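Local coordinates for Lin2111 protein (Listeria innocua, PDB 3EDP), which is functionally uncharacterised but, as a member of the GntR family with a UTRA domain, probably binds DNA to regulate transcription, at residues T37-Q40 and E41-S45; V54-L57 and V58-L62; F112-I116 and F117-E121. One frame throughout, in Å; residues are numbered along the deposited sequence.

How the interactions relate
From the N terminus, interaction 1 comes first: residues 37-45 round off helix 36-42 and turn the chain toward helix 47-59. Interaction 2, residues 54-62, ends that next helix and hands over to strand 63-66. Both are local helix ends in the GntR-family region, and they touch through L39 CD1 and V54 CG2, 4.1 Å apart, where the two helices meet. Interaction 3, residues 112-121, ends helix 110-117 in the UTRA region, its nearest atoms about 14 Å from those of interaction 2 and about 21 Å from those of interaction 1. The three follow one another in series; none nests in or crosses another.

Interaction 1 of 3, residues T37-Q40 and E41-S45; sequences TALQ and EIYSS
L39 and Y43, one helical turn apart, lie alongside each other and point the same way. The leucine meets the tyrosine at its rim: methyl CD2 of L39 sits in the plane of the ring, 3.9 Å from CE2 of Y43. The tyrosine's first torsion (chi1 -70°) sets CG opposite its own carbonyl carbon, which brings the ring back beside the preceding turn, with L39 O also at the ring edge. One face of the ring carries I42 CG2, 3.7 Å above the plane and displaced toward the rim. The other branch of I42 lays CG1 3.2 Å from A38 O. That same carbonyl oxygen accepts I42 N at 2.8 Å in an almost straight bond, so amide and side-chain methylene of one residue crowd a single oxygen.

Past Y43 the helix ends in a Schellman motif, which opens the turn between the two helices of the helix-turn-helix in this GntR-type winged-helix region. S44 takes positive phi (47°), and S45 N reaches back to Q40 O, 2.9 Å away, arriving in the carbonyl plane on a lone pair. The companion bond from S44 N to E41 O is weak at 3.2 Å. S45 also ties the turn through its side chain, for OG donates to Y43 O at 2.7 Å from above the carbonyl plane. The Q40 stem lies against the S45 carbonyl, with Q40 CB 3.4 Å from S45 O.

Around this helix end, Y43 packs on I14, K17 and I18 of helix 10-23, while L39 faces I50 and V54 of helix 47-59. The Q40 side chain extends to R47 and I50 on that second helix.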
# COMPACT_ATOMS: atom_id res chain seq x y z
N THR A 37 0.39 20.68 36.71
CA THR A 37 -0.41 21.26 37.79
C THR A 37 -0.87 20.18 38.78
O THR A 37 -0.78 20.35 40.01
CB THR A 37 -1.63 22.05 37.26
OG1 THR A 37 -1.18 23.13 36.44
CG2 THR A 37 -2.47 22.61 38.42
N ALA A 38 -1.33 19.05 38.25
CA ALA A 38 -1.76 17.95 39.11
C ALA A 38 -0.58 17.43 39.92
O ALA A 38 -0.73 17.04 41.08
CB ALA A 38 -2.38 16.81 38.28
N LEU A 39 0.60 17.43 39.30
CA LEU A 39 1.84 17.03 39.97
C LEU A 39 2.15 17.94 41.15
O LEU A 39 2.60 17.47 42.20
CB LEU A 39 3.02 16.98 38.99
CG LEU A 39 3.03 15.80 37.99
CD1 LEU A 39 4.16 15.93 36.96
CD2 LEU A 39 3.12 14.48 38.71
N GLN A 40 1.91 19.24 40.99
CA GLN A 40 2.09 20.19 42.09
C GLN A 40 1.23 19.78 43.29
O GLN A 40 1.68 19.85 44.43
CB GLN A 40 1.73 21.61 41.67
CG GLN A 40 2.71 22.24 40.69
CD GLN A 40 2.18 23.54 40.12
OE1 GLN A 40 1.68 24.39 40.85
NE2 GLN A 40 2.26 23.69 38.81
N GLU A 41 0.01 19.36 43.02
CA GLU A 41 -0.92 18.94 44.06
C GLU A 41 -0.51 17.60 44.67
O GLU A 41 -0.45 17.46 45.89
CB GLU A 41 -2.33 18.82 43.47
CG GLU A 41 -3.34 18.14 44.37
CD GLU A 41 -4.27 19.13 45.03
OE1 GLU A 41 -5.50 18.98 44.85
OE2 GLU A 41 -3.78 20.06 45.71
N ILE A 42 -0.24 16.62 43.82
CA ILE A 42 0.15 15.29 44.27
C ILE A 42 1.37 15.34 45.20
O ILE A 42 1.43 14.66 46.23
CB ILE A 42 0.45 14.37 43.07
CG1 ILE A 42 -0.84 14.06 42.30
CG2 ILE A 42 1.15 13.10 43.51
CD1 ILE A 42 -0.60 13.49 40.90
N TYR A 43 2.35 16.15 44.83
CA TYR A 43 3.61 16.21 45.56
C TYR A 43 3.72 17.44 46.46
O TYR A 43 4.78 17.71 47.02
CB TYR A 43 4.79 16.13 44.58
CG TYR A 43 4.90 14.76 43.98
CD1 TYR A 43 5.28 13.67 44.77
CD2 TYR A 43 4.60 14.53 42.65
CE1 TYR A 43 5.37 12.40 44.24
CE2 TYR A 43 4.69 13.25 42.11
CZ TYR A 43 5.07 12.20 42.91
OH TYR A 43 5.16 10.93 42.40
N SER A 44 2.62 18.18 46.58
CA SER A 44 2.59 19.36 47.44
C SER A 44 3.81 20.24 47.20
O SER A 44 4.47 20.69 48.15
CB SER A 44 2.50 18.95 48.92
OG SER A 44 1.41 18.07 49.15
N SER A 45 4.12 20.50 45.93
CA SER A 45 5.33 21.25 45.61
C SER A 45 5.07 22.39 44.63
O SER A 45 3.99 22.48 44.03
CB SER A 45 6.41 20.31 45.07
OG SER A 45 6.77 19.34 46.05

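Interaction 2 of 3, residues V54-L57 and V58-L62; sequences VDLL and VEEGL
L56 and E60 lie alongside each other at the C-terminal end of the helix, heading the same way. The closest side-chain contact here is a methyl against a carboxylate: CD2 of L56 sits 3.3 Å from OE1 of E60, with the glutamate stem running over the L56 carbonyl. CG of L56 stands opposite the backbone N (chi1 -157°), which holds the branched end off the helix, and the extended E60 chain runs back to meet it. Two apolar pairs accompany this one. V54 CG1 and V58 CG2 meet at 4.1 Å with the two valines crossing at a slant, and L57 CD2 comes as close to CD1 of L62, there with the side chains nearly perpendicular.

The backbone sets these positions. V58 N gives a short, nearly linear bond to V54 O, 2.7 Å long; E59 N and E60 N bond to D55 O and L56 O, the latter more bent. After E60 the ladder changes step: G61 adopts positive phi (72°), a conformation glycine takes readily, and L62 N turns back to L57 O at 2.9 Å. G61 N meanwhile bonds to V58 O, also 2.9 Å. This pair of bonds folds L62 back over L57.

Further out, helix 10-23 covers one side, with L56 on E12 and A15, L57 on I18 and L62 on K19. K19 also forms a long, weak ion pair with E60 OE2. Strand 63-66 brings V63 against V54, L57 and V58, and its R65 makes a salt bridge to D55 OD1. Helix 36-42 adds L39 beside V54. The bonding pattern is that of a Schellman motif, here ending the second helix of the helix-turn-helix unit in a winged-helix domain, probably the recognition helix as in GntR relatives, and leading the chain into the wing.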
# COMPACT_ATOMS: atom_id res chain seq x y z
N VAL A 54 10.32 17.59 35.95
CA VAL A 54 9.94 17.17 34.61
C VAL A 54 11.09 17.39 33.61
O VAL A 54 11.39 16.50 32.81
CB VAL A 54 8.63 17.86 34.13
CG1 VAL A 54 8.31 17.50 32.67
CG2 VAL A 54 7.46 17.48 35.03
N ASP A 55 11.74 18.55 33.68
CA ASP A 55 12.91 18.82 32.82
C ASP A 55 13.91 17.67 32.92
O ASP A 55 14.48 17.23 31.93
CB ASP A 55 13.64 20.10 33.23
CG ASP A 55 12.94 21.36 32.80
OD1 ASP A 55 11.92 21.29 32.08
OD2 ASP A 55 13.42 22.44 33.19
N LEU A 56 14.12 17.20 34.14
CA LEU A 56 15.02 16.09 34.41
C LEU A 56 14.52 14.81 33.73
O LEU A 56 15.30 14.06 33.14
CB LEU A 56 15.13 15.87 35.92
CG LEU A 56 16.35 15.16 36.50
CD1 LEU A 56 16.23 15.10 38.02
CD2 LEU A 56 16.48 13.76 35.93
N LEU A 57 13.21 14.56 33.82
CA LEU A 57 12.63 13.38 33.19
C LEU A 57 12.71 13.46 31.67
O LEU A 57 12.99 12.47 30.99
CB LEU A 57 11.19 13.17 33.66
CG LEU A 57 11.11 12.96 35.17
CD1 LEU A 57 9.66 13.00 35.63
CD2 LEU A 57 11.77 11.66 35.56
N VAL A 58 12.46 14.66 31.13
CA VAL A 58 12.55 14.88 29.69
C VAL A 58 13.98 14.63 29.20
O VAL A 58 14.20 13.97 28.18
CB VAL A 58 12.10 16.29 29.31
CG1 VAL A 58 12.53 16.63 27.85
CG2 VAL A 58 10.60 16.43 29.48
N GLU A 59 14.95 15.17 29.94
CA GLU A 59 16.37 15.02 29.61
C GLU A 59 16.77 13.55 29.61
O GLU A 59 17.57 13.12 28.78
CB GLU A 59 17.22 15.81 30.60
CG GLU A 59 18.72 15.58 30.46
CD GLU A 59 19.52 16.29 31.53
OE1 GLU A 59 18.92 17.04 32.33
OE2 GLU A 59 20.75 16.10 31.58
N GLU A 60 16.20 12.79 30.53
CA GLU A 60 16.46 11.36 30.64
C GLU A 60 15.69 10.56 29.59
O GLU A 60 15.86 9.35 29.49
CB GLU A 60 16.12 10.84 32.04
CG GLU A 60 17.18 11.15 33.10
CD GLU A 60 16.74 10.74 34.50
OE1 GLU A 60 15.53 10.83 34.80
OE2 GLU A 60 17.60 10.34 35.31
N GLY A 61 14.85 11.24 28.82
CA GLY A 61 14.07 10.59 27.78
C GLY A 61 12.94 9.72 28.31
O GLY A 61 12.54 8.77 27.66
N LEU A 62 12.42 10.05 29.49
CA LEU A 62 11.37 9.25 30.10
C LEU A 62 9.97 9.83 29.88
O LEU A 62 8.99 9.10 29.93
CB LEU A 62 11.64 9.10 31.60
CG LEU A 62 12.99 8.44 31.88
CD1 LEU A 62 13.37 8.57 33.35
CD2 LEU A 62 12.95 6.98 31.45

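Interaction 3 of 3, residues F112-I116 and F117-E121; sequences FYAEI and FGMKE
A114 and M119 are joined by a backbone bond at the end of helix 110-117: M119 N donates to A114 O at 2.8 Å, in the carbonyl plane and on a lone pair. With G118 at positive phi (61°), this bond and a weak companion from G118 N to E115 O resemble a Schellman helix end, lying in the UTRA region, whose core is a six-stranded antiparallel sheet.

Among the other backbone bonds, F117 N holds Y113 O at 2.9 Å in a nearly straight line. The weak companion, G118 N to E115 O, is stretched to 3.5 Å. One salt bridge, from E121 OE1 to K111 NZ, joins the loop to the start of the helix; the E121 backbone also bonds to G110, so the loop is drawn back there.

Apolar contacts gather on A114, a small buried residue over which the returning chain passes closely: its CB lies 3.6 Å from E121 CA. The selenomethionine M119 helps too. Its CG sits between backbone N and carbonyl carbon (chi1 68°), which puts CG 3.7 Å from A114 CA before the chain bends at chi3; the side chain touches P146 of strand 137-146. The F117 ring lies back beside the previous turn, bringing CD2 to 3.3 Å from Y113 O and to 4.3 Å from Y113 CB.

Against the sheet, Y113 and F117 pack on I144 of strand 137-146, and F117 and I116 on I219 of strand 215-225. Y113 OH hydrogen-bonds a glycerol, probably from the crystallisation liquor. On the helix itself, methyl CD1 of I116 rests over one face of the F112 ring, 3.5 Å above its plane and shifted toward the rim.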
# COMPACT_ATOMS: atom_id res chain seq x y z
N PHE A 112 8.76 19.72 8.65
CA PHE A 112 8.59 18.82 7.52
C PHE A 112 7.35 17.93 7.64
O PHE A 112 6.57 17.83 6.71
CB PHE A 112 9.84 17.96 7.31
CG PHE A 112 9.73 17.00 6.17
CD1 PHE A 112 9.75 17.45 4.86
CD2 PHE A 112 9.60 15.64 6.41
CE1 PHE A 112 9.64 16.57 3.81
CE2 PHE A 112 9.50 14.75 5.35
CZ PHE A 112 9.51 15.22 4.05
N TYR A 113 7.17 17.31 8.80
CA TYR A 113 6.02 16.44 9.02
C TYR A 113 4.73 17.22 9.26
O TYR A 113 3.66 16.81 8.83
CB TYR A 113 6.26 15.46 10.18
CG TYR A 113 7.31 14.42 9.88
CD1 TYR A 113 7.29 13.71 8.69
CD2 TYR A 113 8.31 14.15 10.79
CE1 TYR A 113 8.25 12.76 8.41
CE2 TYR A 113 9.28 13.20 10.52
CZ TYR A 113 9.25 12.51 9.33
OH TYR A 113 10.21 11.56 9.07
N ALA A 114 4.84 18.35 9.97
CA ALA A 114 3.69 19.21 10.22
C ALA A 114 3.04 19.62 8.91
O ALA A 114 1.81 19.69 8.80
CB ALA A 114 4.10 20.43 11.02
N GLU A 115 3.87 19.90 7.91
CA GLU A 115 3.38 20.32 6.61
C GLU A 115 2.70 19.17 5.86
O GLU A 115 1.68 19.38 5.20
CB GLU A 115 4.53 20.91 5.78
CG GLU A 115 4.27 20.96 4.29
CD GLU A 115 4.69 19.69 3.58
OE1 GLU A 115 5.71 19.09 3.99
OE2 GLU A 115 4.01 19.29 2.62
N ILE A 116 3.25 17.97 5.98
CA ILE A 116 2.65 16.79 5.36
C ILE A 116 1.31 16.41 5.99
O ILE A 116 0.34 16.14 5.29
CB ILE A 116 3.59 15.58 5.42
CG1 ILE A 116 4.79 15.80 4.50
CG2 ILE A 116 2.84 14.31 5.02
CD1 ILE A 116 5.92 14.81 4.70
N PHE A 117 1.26 16.39 7.32
CA PHE A 117 0.04 16.02 8.03
C PHE A 117 -0.93 17.19 8.11
O PHE A 117 -2.09 17.02 8.47
CB PHE A 117 0.36 15.53 9.45
CG PHE A 117 0.96 14.15 9.48
CD1 PHE A 117 0.18 13.03 9.20
CD2 PHE A 117 2.29 13.96 9.80
CE1 PHE A 117 0.72 11.76 9.23
CE2 PHE A 117 2.84 12.69 9.84
CZ PHE A 117 2.06 11.59 9.55
N GLY A 118 -0.44 18.38 7.78
CA GLY A 118 -1.21 19.59 7.98
C GLY A 118 -1.53 19.77 9.45
O GLY A 118 -2.68 20.02 9.82
N MSE A 119 -0.51 19.62 10.30
CA MSE A 119 -0.66 19.78 11.74
C MSE A 119 0.32 20.84 12.28
O MSE A 119 1.08 21.43 11.51
CB MSE A 119 -0.44 18.44 12.46
CG MSE A 119 0.99 17.92 12.39
SE MSE A 119 1.18 16.06 12.98
CE MSE A 119 0.71 16.28 14.86
N LYS A 120 0.30 21.06 13.59
CA LYS A 120 1.19 22.04 14.20
C LYS A 120 2.56 21.43 14.49
O LYS A 120 2.66 20.32 15.02
CB LYS A 120 0.58 22.61 15.48
CG LYS A 120 -0.74 23.32 15.26
CD LYS A 120 -0.66 24.28 14.08
CE LYS A 120 -1.93 25.11 13.94
NZ LYS A 120 -2.11 26.05 15.08
N GLU A 121 3.61 22.17 14.15
CA GLU A 121 4.99 21.70 14.25
C GLU A 121 5.38 21.19 15.64
O GLU A 121 6.27 20.36 15.78
CB GLU A 121 5.96 22.80 13.80
CG GLU A 121 5.69 24.17 14.40
CD GLU A 121 4.47 24.86 13.80
OE1 GLU A 121 4.04 24.45 12.70
OE2 GLU A 121 3.94 25.80 14.44